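Transcriptional regulator, Crp/Fnr family (Eubacterium rectale ATCC 33656, PDB 3DV8) probably regulates transcription, pairing an effector domain of the cyclic nucleotide-binding type with a helix-turn-helix domain that would bind DNA. Local coordinates at residues T165-I170 with R203-I208; F155-T160 with R213-Q218; D24-Q29 with D102-P107. One frame throughout, in Å; residues are numbered along the deposited sequence.

Contact 1: T165-I170 with R203-I208; sequences TNELKI and RGKITI
Strand 167-168 pairs antiparallel with strand 205-208 at one edge of a three-stranded sheet in the helix-turn-helix domain, and Asn166 extends the bonding to Ile208. Leu168 and Ile206 form the hydrogen-bonded pair, with Leu168 N to Ile206 O at 2.8 Å and Ile206 N to Leu168 O at 2.9 Å. Asn166 grips Ile208 twice. Its carbonyl O accepts the N-H of Ile208, with Asn166 O to Ile208 N at 2.7 Å, while its side-chain ND2 returns a bond of 3.0 Å to Ile208 O. That second bond is nearly straight (170°) and lies in the planes of both the amide and the carbonyl; it is reached because chi1 of 68° tucks CG between the backbone N and the carbonyl carbon. The sheet is that of a winged helix, in which strands 199-202 and 205-208 form the wing hairpin that follows helix 183-195 in the chain. On one face Leu168 packs on Glu159 and Thr160 of helix 148-163, and Ile206 on Ile175 of helix 172-179. The other face is polar. Glu167, its CG anti to the backbone N (chi1 175°), crosses the aliphatic part of Lys205 and forms a salt bridge from OE1 to Lys205 NZ at 3.2 Å. A water donates to the same Glu167 OE1 at 2.7 Å and also joins Thr207 OG1 at 2.7 Å. With an alanine in place of this glutamate, the Lys205 ammonium is likely to lose its mate, with Lys169 NZ of like charge nearby, and the water one of its anchors.

Contact 2: F155-T160 with R213-Q218; sequences FLLEET and RLETLQ
The first and last helices of the winged helix-turn-helix domain meet where Leu157 of helix 148-163 lies against Leu214, Glu215 and Gln218 of the C-terminal helix 211-219. The short segments run at 126° to each other with their axes 10.0 Å apart at closest approach, so they pass obliquely and share a small patch rather than a long seam. One methyl group does most of the touching. Leu157 CD1 comes to 3.5 Å from Glu215 CA and 3.7 Å from Leu214 C, resting directly on the backbone of the second helix between successive side chains. With CG anti to the carbonyl carbon (chi1 -67°), Leu157 brings CD1 against that surface. Glu215 CB flanks the methyl at 3.9 Å from Leu157 CD1, and Leu214 CB is 4.1 Å from the same Leu157 CD1. One turn further on, Gln218 stretches an extended chain past the leucine until its OE1 stands 3.7 Å from Leu157 CD1. The amide is held there by its other end, since Gln218 NE2 bonds to Ser154 OG, which ties the two helices together just beside the apolar patch. Deeper in, Leu156 CB meets Leu214 CD1 at 4.3 Å, a looser contact between two buried leucines. Both of these belong to a core completed by the sheet: Leu156 and Leu214 reach Ile208 of strand 205-208, and Leu156 also reaches Leu168 of strand 167-168. Leu214 further leans on Ala153 and Leu198, while the ring of Phe155 meets that of His178 in helix 172-179.

Contact 3: D24-Q29 with D102-P107; sequences DNLITQ and DLWIIP
Ile27 and Gln29 bond through their backbones to Ile105 and Leu103, so that strand 27-31 runs antiparallel along strand 101-107. In the first pair Ile105 N reaches Ile27 O at 2.9 Å and Ile27 N reaches Ile105 O at 3.2 Å. The second joins Leu103 N to Gln29 O at 2.9 Å, almost straight at 176°, whereas Gln29 N approaches Leu103 O at 3.0 Å from a position tilted off the carbonyl plane. Between them Thr28 and Trp104 form a non-hydrogen-bonded pair, their side chains side by side with Thr28 OG1 3.7 Å from Trp104 CD1. Leu26 uses both branches on this face: its CD1 makes an off-centre CH-pi contact, 4.2 Å from the centroid of the five-membered ring of Trp104, and its CD2 lies 4.0 Å from Ile106 CG1. On the reverse face Ile27 and Ile105 touch at their CB atoms, and Gln29, with CG anti to the backbone N (chi1 -174°), extends its amide across Ile105 and beside Leu103. Pro107 has no amide hydrogen to offer Asn25 O, and the pairing stops there; Pro107 is the N-cap residue just before helix 108-117. Further out, strand 46-50 flanks strand 101-107 on its other edge, Leu48 packing on Leu103 and Ile105, and Leu49 on Trp104. This is part of the beta-roll of a cyclic nucleotide-binding domain. Asp102 OD1 bonds to His30 ND1, adding a polar link near Gln29. Across the two segments themselves, main-chain bonds do the polar work, so the pairing of the strands rests on backbone bonds, with apolar contacts filling in on each face.

From the N terminus, contact 3 comes first: residues 24-29 pair with 102-107, closing a loop rich in strands and without helix that makes up most of the cyclic nucleotide-binding domain. The chain then passes through the long helix 119-145 into the helix-turn-helix domain. There 155-160 opens contact 2 and 165-170 opens contact 1; 203-208 closes contact 1 before 213-218 closes contact 2, so one loop is nested in the other. These two touch: the sheet of contact 1 packs on the helices of contact 2, and Thr165 N probably bonds to Thr160 O. Contact 3 is in series with both, its nearest atoms about 17 Å from contact 2 and about 19 Å from contact 1.

Contact 1: T165-I170 with R203-I208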
loop_
_atom_site.group_PDB
_atom_site.type_symbol
_atom_site.label_atom_id
_atom_site.label_comp_id
_atom_site.label_asym_id
_atom_site.label_seq_id
_atom_site.Cartn_x
_atom_site.Cartn_y
_atom_site.Cartn_z
ATOM N N THR A 165 -5.407 -28.560 7.048
ATOM C CA THR A 165 -5.198 -29.309 8.283
ATOM C C THR A 165 -5.179 -28.357 9.488
ATOM O O THR A 165 -4.641 -27.260 9.396
ATOM C CB THR A 165 -3.873 -30.149 8.183
ATOM O OG1 THR A 165 -3.654 -30.894 9.386
ATOM C CG2 THR A 165 -2.665 -29.265 7.914
ATOM N N ASN A 166 -5.771 -28.779 10.607
ATOM C CA ASN A 166 -5.752 -27.990 11.870
ATOM C C ASN A 166 -4.429 -28.136 12.676
ATOM O O ASN A 166 -4.326 -27.646 13.790
ATOM C CB ASN A 166 -6.958 -28.331 12.769
ATOM C CG ASN A 166 -6.898 -29.747 13.333
ATOM O OD1 ASN A 166 -6.637 -30.704 12.606
ATOM N ND2 ASN A 166 -7.144 -29.882 14.627
ATOM N N GLU A 167 -3.425 -28.769 12.072
ATOM C CA GLU A 167 -2.146 -29.084 12.673
ATOM C C GLU A 167 -1.072 -28.345 11.880
ATOM O O GLU A 167 -0.767 -28.727 10.753
ATOM C CB GLU A 167 -2.008 -30.614 12.597
ATOM C CG GLU A 167 -0.728 -31.232 13.050
ATOM C CD GLU A 167 -0.919 -32.712 13.346
ATOM O OE1 GLU A 167 -1.485 -33.021 14.411
ATOM O OE2 GLU A 167 -0.500 -33.564 12.528
ATOM N N LEU A 168 -0.568 -27.242 12.441
ATOM C CA LEU A 168 0.472 -26.424 11.802
ATOM C C LEU A 168 1.849 -26.814 12.340
ATOM O O LEU A 168 2.028 -26.888 13.566
ATOM C CB LEU A 168 0.216 -24.932 12.047
ATOM C CG LEU A 168 -1.109 -24.361 11.520
ATOM C CD1 LEU A 168 -1.150 -22.867 11.749
ATOM C CD2 LEU A 168 -1.352 -24.678 10.025
ATOM N N LYS A 169 2.804 -27.077 11.436
ATOM C CA LYS A 169 4.188 -27.432 11.799
ATOM C C LYS A 169 5.093 -26.224 11.491
ATOM O O LYS A 169 5.947 -26.283 10.625
ATOM C CB LYS A 169 4.636 -28.699 11.042
ATOM C CG LYS A 169 3.840 -29.984 11.383
ATOM C CD LYS A 169 3.829 -30.973 10.206
ATOM C CE LYS A 169 2.977 -32.207 10.467
ATOM N NZ LYS A 169 3.645 -33.166 11.383
ATOM N N ILE A 170 4.857 -25.119 12.192
ATOM C CA ILE A 170 5.646 -23.872 12.080
ATOM C C ILE A 170 6.172 -23.353 13.446
ATOM O O ILE A 170 5.669 -23.694 14.529
ATOM C CB ILE A 170 4.889 -22.730 11.331
ATOM C CG1 ILE A 170 3.552 -22.390 12.005
ATOM C CG2 ILE A 170 4.686 -23.097 9.835
ATOM C CD1 ILE A 170 2.792 -21.301 11.273
ATOM N N ARG A 203 5.832 -30.141 20.766
ATOM C CA ARG A 203 7.111 -30.137 20.014
ATOM C C ARG A 203 6.986 -29.926 18.480
ATOM O O ARG A 203 6.630 -30.843 17.724
ATOM C CB ARG A 203 8.003 -31.352 20.403
ATOM C CG ARG A 203 9.164 -31.761 19.423
ATOM C CD ARG A 203 10.496 -32.113 20.117
ATOM N NE ARG A 203 10.383 -32.791 21.413
ATOM C CZ ARG A 203 10.531 -34.098 21.667
ATOM N NH1 ARG A 203 10.820 -34.993 20.708
ATOM N NH2 ARG A 203 10.391 -34.526 22.934
ATOM N N GLY A 204 7.284 -28.685 18.074
ATOM C CA GLY A 204 7.276 -28.231 16.677
ATOM C C GLY A 204 5.915 -28.222 16.020
ATOM O O GLY A 204 5.810 -28.466 14.813
ATOM N N LYS A 205 4.879 -27.917 16.802
ATOM C CA LYS A 205 3.506 -28.009 16.317
ATOM C C LYS A 205 2.502 -27.189 17.135
ATOM O O LYS A 205 2.554 -27.178 18.370
ATOM C CB LYS A 205 3.078 -29.492 16.333
ATOM C CG LYS A 205 1.670 -29.802 15.811
ATOM C CD LYS A 205 1.215 -31.212 16.210
ATOM C CE LYS A 205 1.947 -32.284 15.466
ATOM N NZ LYS A 205 1.346 -33.615 15.748
ATOM N N ILE A 206 1.599 -26.526 16.408
ATOM C CA ILE A 206 0.460 -25.793 16.958
ATOM C C ILE A 206 -0.772 -26.509 16.379
ATOM O O ILE A 206 -0.902 -26.617 15.158
ATOM C CB ILE A 206 0.427 -24.299 16.537
ATOM C CG1 ILE A 206 1.784 -23.619 16.745
ATOM C CG2 ILE A 206 -0.668 -23.548 17.317
ATOM C CD1 ILE A 206 1.797 -22.160 16.288
ATOM N N THR A 207 -1.631 -27.043 17.242
ATOM C CA THR A 207 -2.846 -27.732 16.814
ATOM C C THR A 207 -4.017 -26.838 17.172
ATOM O O THR A 207 -4.185 -26.497 18.337
ATOM C CB THR A 207 -3.010 -29.092 17.503
ATOM O OG1 THR A 207 -1.801 -29.842 17.351
ATOM C CG2 THR A 207 -4.199 -29.858 16.913
ATOM N N ILE A 208 -4.823 -26.471 16.179
ATOM C CA ILE A 208 -5.994 -25.617 16.394
ATOM C C ILE A 208 -7.069 -26.512 17.010
ATOM O O ILE A 208 -7.455 -27.516 16.405
ATOM C CB ILE A 208 -6.512 -24.957 15.070
ATOM C CG1 ILE A 208 -5.378 -24.258 14.289
ATOM C CG2 ILE A 208 -7.661 -24.002 15.349
ATOM C CD1 ILE A 208 -4.480 -23.380 15.103
HETATM O O HOH W 1 -2.266 -32.423 16.886
#

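Contact 2: F155-T160 with R213-Q218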
loop_
_atom_site.group_PDB
_atom_site.type_symbol
_atom_site.label_atom_id
_atom_site.label_comp_id
_atom_site.label_asym_id
_atom_site.label_seq_id
_atom_site.Cartn_x
_atom_site.Cartn_y
_atom_site.Cartn_z
ATOM N N PHE A 155 -4.413 -15.343 11.322
ATOM C CA PHE A 155 -3.333 -16.067 10.652
ATOM C C PHE A 155 -3.487 -17.587 10.816
ATOM O O PHE A 155 -3.337 -18.332 9.832
ATOM C CB PHE A 155 -1.954 -15.611 11.138
ATOM C CG PHE A 155 -0.839 -16.446 10.599
ATOM C CD1 PHE A 155 -0.314 -16.183 9.339
ATOM C CD2 PHE A 155 -0.355 -17.555 11.325
ATOM C CE1 PHE A 155 0.698 -16.991 8.799
ATOM C CE2 PHE A 155 0.658 -18.378 10.803
ATOM C CZ PHE A 155 1.204 -18.085 9.545
ATOM N N LEU A 156 -3.751 -18.041 12.044
ATOM C CA LEU A 156 -3.944 -19.479 12.316
ATOM C C LEU A 156 -5.061 -20.084 11.454
ATOM O O LEU A 156 -4.911 -21.198 10.964
ATOM C CB LEU A 156 -4.183 -19.751 13.807
ATOM C CG LEU A 156 -3.038 -19.438 14.785
ATOM C CD1 LEU A 156 -3.495 -19.711 16.229
ATOM C CD2 LEU A 156 -1.744 -20.200 14.460
ATOM N N LEU A 157 -6.145 -19.327 11.247
ATOM C CA LEU A 157 -7.251 -19.732 10.355
ATOM C C LEU A 157 -6.829 -19.743 8.864
ATOM O O LEU A 157 -7.297 -20.591 8.095
ATOM C CB LEU A 157 -8.488 -18.843 10.574
ATOM C CG LEU A 157 -9.169 -18.999 11.943
ATOM C CD1 LEU A 157 -10.078 -17.837 12.246
ATOM C CD2 LEU A 157 -9.926 -20.326 12.041
ATOM N N GLU A 158 -5.951 -18.822 8.459
ATOM C CA GLU A 158 -5.452 -18.806 7.081
ATOM C C GLU A 158 -4.556 -20.006 6.819
ATOM O O GLU A 158 -4.783 -20.715 5.834
ATOM C CB GLU A 158 -4.673 -17.529 6.745
ATOM C CG GLU A 158 -4.328 -17.383 5.231
ATOM C CD GLU A 158 -3.368 -16.235 4.918
ATOM O OE1 GLU A 158 -3.112 -15.369 5.780
ATOM O OE2 GLU A 158 -2.867 -16.203 3.781
ATOM N N GLU A 159 -3.537 -20.211 7.665
ATOM C CA GLU A 159 -2.596 -21.343 7.485
ATOM C C GLU A 159 -3.267 -22.709 7.476
ATOM O O GLU A 159 -2.902 -23.557 6.656
ATOM C CB GLU A 159 -1.443 -21.359 8.504
ATOM C CG GLU A 159 -0.222 -20.535 8.149
ATOM C CD GLU A 159 0.659 -21.128 7.054
ATOM O OE1 GLU A 159 0.229 -21.217 5.890
ATOM O OE2 GLU A 159 1.831 -21.441 7.334
ATOM N N THR A 160 -4.231 -22.911 8.376
ATOM C CA THR A 160 -4.988 -24.161 8.414
ATOM C C THR A 160 -5.793 -24.376 7.114
ATOM O O THR A 160 -5.897 -25.518 6.654
ATOM C CB THR A 160 -5.869 -24.298 9.690
ATOM O OG1 THR A 160 -6.671 -23.129 9.854
ATOM C CG2 THR A 160 -4.998 -24.473 10.927
ATOM N N ARG A 213 -14.226 -20.685 17.690
ATOM C CA ARG A 213 -13.834 -19.594 18.624
ATOM C C ARG A 213 -12.712 -18.688 18.117
ATOM O O ARG A 213 -12.720 -17.497 18.429
ATOM C CB ARG A 213 -13.446 -20.120 20.002
ATOM C CG ARG A 213 -14.612 -20.546 20.850
ATOM C CD ARG A 213 -14.110 -21.160 22.138
ATOM N NE ARG A 213 -13.376 -20.221 22.984
ATOM C CZ ARG A 213 -12.725 -20.546 24.104
ATOM N NH1 ARG A 213 -12.690 -21.804 24.549
ATOM N NH2 ARG A 213 -12.094 -19.593 24.789
ATOM N N LEU A 214 -11.731 -19.246 17.398
ATOM C CA LEU A 214 -10.672 -18.421 16.776
ATOM C C LEU A 214 -11.277 -17.466 15.752
ATOM O O LEU A 214 -10.836 -16.320 15.650
ATOM C CB LEU A 214 -9.572 -19.261 16.097
ATOM C CG LEU A 214 -8.526 -19.942 16.973
ATOM C CD1 LEU A 214 -7.649 -20.796 16.100
ATOM C CD2 LEU A 214 -7.681 -18.929 17.742
ATOM N N GLU A 215 -12.271 -17.944 15.001
ATOM C CA GLU A 215 -12.964 -17.106 14.025
ATOM C C GLU A 215 -13.731 -15.956 14.687
ATOM O O GLU A 215 -13.780 -14.874 14.119
ATOM C CB GLU A 215 -13.865 -17.915 13.088
ATOM C CG GLU A 215 -14.416 -17.053 11.948
ATOM C CD GLU A 215 -14.752 -17.839 10.711
ATOM O OE1 GLU A 215 -15.486 -18.844 10.832
ATOM O OE2 GLU A 215 -14.289 -17.435 9.617
ATOM N N THR A 216 -14.291 -16.170 15.883
ATOM C CA THR A 216 -14.964 -15.078 16.610
ATOM C C THR A 216 -13.958 -14.017 17.149
ATOM O O THR A 216 -14.353 -12.863 17.313
ATOM C CB THR A 216 -15.988 -15.583 17.664
ATOM O OG1 THR A 216 -15.336 -16.403 18.629
ATOM C CG2 THR A 216 -17.095 -16.381 16.983
ATOM N N LEU A 217 -12.688 -14.388 17.399
ATOM C CA LEU A 217 -11.621 -13.389 17.728
ATOM C C LEU A 217 -11.333 -12.536 16.502
ATOM O O LEU A 217 -11.423 -11.324 16.574
ATOM C CB LEU A 217 -10.291 -14.008 18.192
ATOM C CG LEU A 217 -9.963 -14.055 19.671
ATOM C CD1 LEU A 217 -8.626 -14.772 19.849
ATOM C CD2 LEU A 217 -9.897 -12.639 20.227
ATOM N N GLN A 218 -10.980 -13.198 15.393
ATOM C CA GLN A 218 -10.719 -12.562 14.081
ATOM C C GLN A 218 -11.777 -11.492 13.738
ATOM O O GLN A 218 -11.444 -10.368 13.352
ATOM C CB GLN A 218 -10.716 -13.647 12.987
ATOM C CG GLN A 218 -10.531 -13.187 11.527
ATOM C CD GLN A 218 -10.770 -14.317 10.531
ATOM O OE1 GLN A 218 -11.797 -15.005 10.583
ATOM N NE2 GLN A 218 -9.831 -14.498 9.599
#

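Contact 3: D24-Q29 with D102-P107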
loop_
_atom_site.group_PDB
_atom_site.type_symbol
_atom_site.label_atom_id
_atom_site.label_comp_id
_atom_site.label_asym_id
_atom_site.label_seq_id
_atom_site.Cartn_x
_atom_site.Cartn_y
_atom_site.Cartn_z
ATOM N N ASP A 24 8.486 -17.733 -26.875
ATOM C CA ASP A 24 9.882 -18.101 -27.179
ATOM C C ASP A 24 10.912 -17.657 -26.142
ATOM O O ASP A 24 12.049 -18.130 -26.189
ATOM C CB ASP A 24 10.274 -17.580 -28.560
ATOM C CG ASP A 24 9.495 -18.247 -29.697
ATOM O OD1 ASP A 24 8.803 -19.259 -29.462
ATOM O OD2 ASP A 24 9.586 -17.762 -30.847
ATOM N N ASN A 25 10.529 -16.757 -25.233
ATOM C CA ASN A 25 11.396 -16.295 -24.139
ATOM C C ASN A 25 10.929 -16.687 -22.719
ATOM O O ASN A 25 11.468 -16.171 -21.738
ATOM C CB ASN A 25 11.619 -14.791 -24.268
ATOM C CG ASN A 25 12.386 -14.425 -25.528
ATOM O OD1 ASN A 25 11.877 -13.712 -26.392
ATOM N ND2 ASN A 25 13.608 -14.931 -25.646
ATOM N N LEU A 26 9.947 -17.596 -22.612
ATOM C CA LEU A 26 9.522 -18.133 -21.317
ATOM C C LEU A 26 10.649 -18.974 -20.720
ATOM O O LEU A 26 11.192 -19.839 -21.403
ATOM C CB LEU A 26 8.282 -19.045 -21.408
ATOM C CG LEU A 26 6.864 -18.494 -21.390
ATOM C CD1 LEU A 26 5.906 -19.686 -21.307
ATOM C CD2 LEU A 26 6.636 -17.549 -20.212
ATOM N N ILE A 27 10.975 -18.706 -19.455
ATOM C CA ILE A 27 11.968 -19.464 -18.704
ATOM C C ILE A 27 11.158 -20.289 -17.710
ATOM O O ILE A 27 10.415 -19.715 -16.922
ATOM C CB ILE A 27 12.957 -18.553 -17.928
ATOM C CG1 ILE A 27 13.624 -17.523 -18.847
ATOM C CG2 ILE A 27 14.024 -19.409 -17.242
ATOM C CD1 ILE A 27 14.491 -16.517 -18.110
ATOM N N THR A 28 11.257 -21.616 -17.792
ATOM C CA THR A 28 10.611 -22.531 -16.834
ATOM C C THR A 28 11.589 -22.711 -15.674
ATOM O O THR A 28 12.803 -22.828 -15.891
ATOM C CB THR A 28 10.286 -23.904 -17.469
ATOM O OG1 THR A 28 9.326 -23.720 -18.516
ATOM C CG2 THR A 28 9.723 -24.888 -16.425
ATOM N N GLN A 29 11.063 -22.757 -14.453
ATOM C CA GLN A 29 11.898 -22.838 -13.251
ATOM C C GLN A 29 11.170 -23.513 -12.100
ATOM O O GLN A 29 10.061 -23.100 -11.766
ATOM C CB GLN A 29 12.273 -21.411 -12.838
ATOM C CG GLN A 29 13.268 -21.275 -11.688
ATOM C CD GLN A 29 13.518 -19.825 -11.258
ATOM O OE1 GLN A 29 14.638 -19.465 -10.905
ATOM N NE2 GLN A 29 12.476 -18.998 -11.269
ATOM N N ASP A 102 6.605 -24.253 -9.088
ATOM C CA ASP A 102 6.858 -24.293 -10.531
ATOM C C ASP A 102 6.388 -22.955 -11.098
ATOM O O ASP A 102 5.198 -22.640 -11.030
ATOM C CB ASP A 102 6.096 -25.440 -11.196
ATOM C CG ASP A 102 6.616 -26.790 -10.788
ATOM O OD1 ASP A 102 7.852 -26.981 -10.814
ATOM O OD2 ASP A 102 5.789 -27.672 -10.476
ATOM N N LEU A 103 7.339 -22.188 -11.640
ATOM C CA LEU A 103 7.103 -20.859 -12.206
ATOM C C LEU A 103 7.475 -20.790 -13.683
ATOM O O LEU A 103 8.270 -21.585 -14.181
ATOM C CB LEU A 103 7.991 -19.799 -11.520
ATOM C CG LEU A 103 7.931 -19.441 -10.042
ATOM C CD1 LEU A 103 8.282 -20.625 -9.168
ATOM C CD2 LEU A 103 8.925 -18.319 -9.776
ATOM N N TRP A 104 6.860 -19.820 -14.350
ATOM C CA TRP A 104 7.256 -19.364 -15.673
ATOM C C TRP A 104 7.686 -17.923 -15.421
ATOM O O TRP A 104 7.049 -17.225 -14.614
ATOM C CB TRP A 104 6.110 -19.342 -16.673
ATOM C CG TRP A 104 5.697 -20.650 -17.172
ATOM C CD1 TRP A 104 6.411 -21.468 -17.980
ATOM C CD2 TRP A 104 4.434 -21.280 -16.963
ATOM N NE1 TRP A 104 5.684 -22.595 -18.270
ATOM C CE2 TRP A 104 4.462 -22.506 -17.660
ATOM C CE3 TRP A 104 3.277 -20.933 -16.243
ATOM C CZ2 TRP A 104 3.376 -23.399 -17.661
ATOM C CZ3 TRP A 104 2.191 -21.825 -16.239
ATOM C CH2 TRP A 104 2.253 -23.042 -16.947
ATOM N N ILE A 105 8.757 -17.493 -16.087
ATOM C CA ILE A 105 9.240 -16.118 -15.999
ATOM C C ILE A 105 9.165 -15.471 -17.393
ATOM O O ILE A 105 9.658 -16.039 -18.365
ATOM C CB ILE A 105 10.687 -16.021 -15.473
ATOM C CG1 ILE A 105 10.890 -16.890 -14.218
ATOM C CG2 ILE A 105 11.037 -14.545 -15.194
ATOM C CD1 ILE A 105 12.278 -16.762 -13.599
ATOM N N ILE A 106 8.494 -14.324 -17.484
ATOM C CA ILE A 106 8.459 -13.513 -18.697
ATOM C C ILE A 106 9.539 -12.469 -18.400
ATOM O O ILE A 106 9.353 -11.687 -17.469
ATOM C CB ILE A 106 7.097 -12.804 -18.918
ATOM C CG1 ILE A 106 5.953 -13.818 -19.011
ATOM C CG2 ILE A 106 7.146 -11.938 -20.191
ATOM C CD1 ILE A 106 4.588 -13.165 -19.100
ATOM N N PRO A 107 10.684 -12.474 -19.131
ATOM C CA PRO A 107 11.746 -11.465 -18.905
ATOM C C PRO A 107 11.231 -10.014 -18.886
ATOM O O PRO A 107 10.348 -9.675 -19.679
ATOM C CB PRO A 107 12.702 -11.696 -20.085
ATOM C CG PRO A 107 12.565 -13.135 -20.377
ATOM C CD PRO A 107 11.092 -13.425 -20.183
#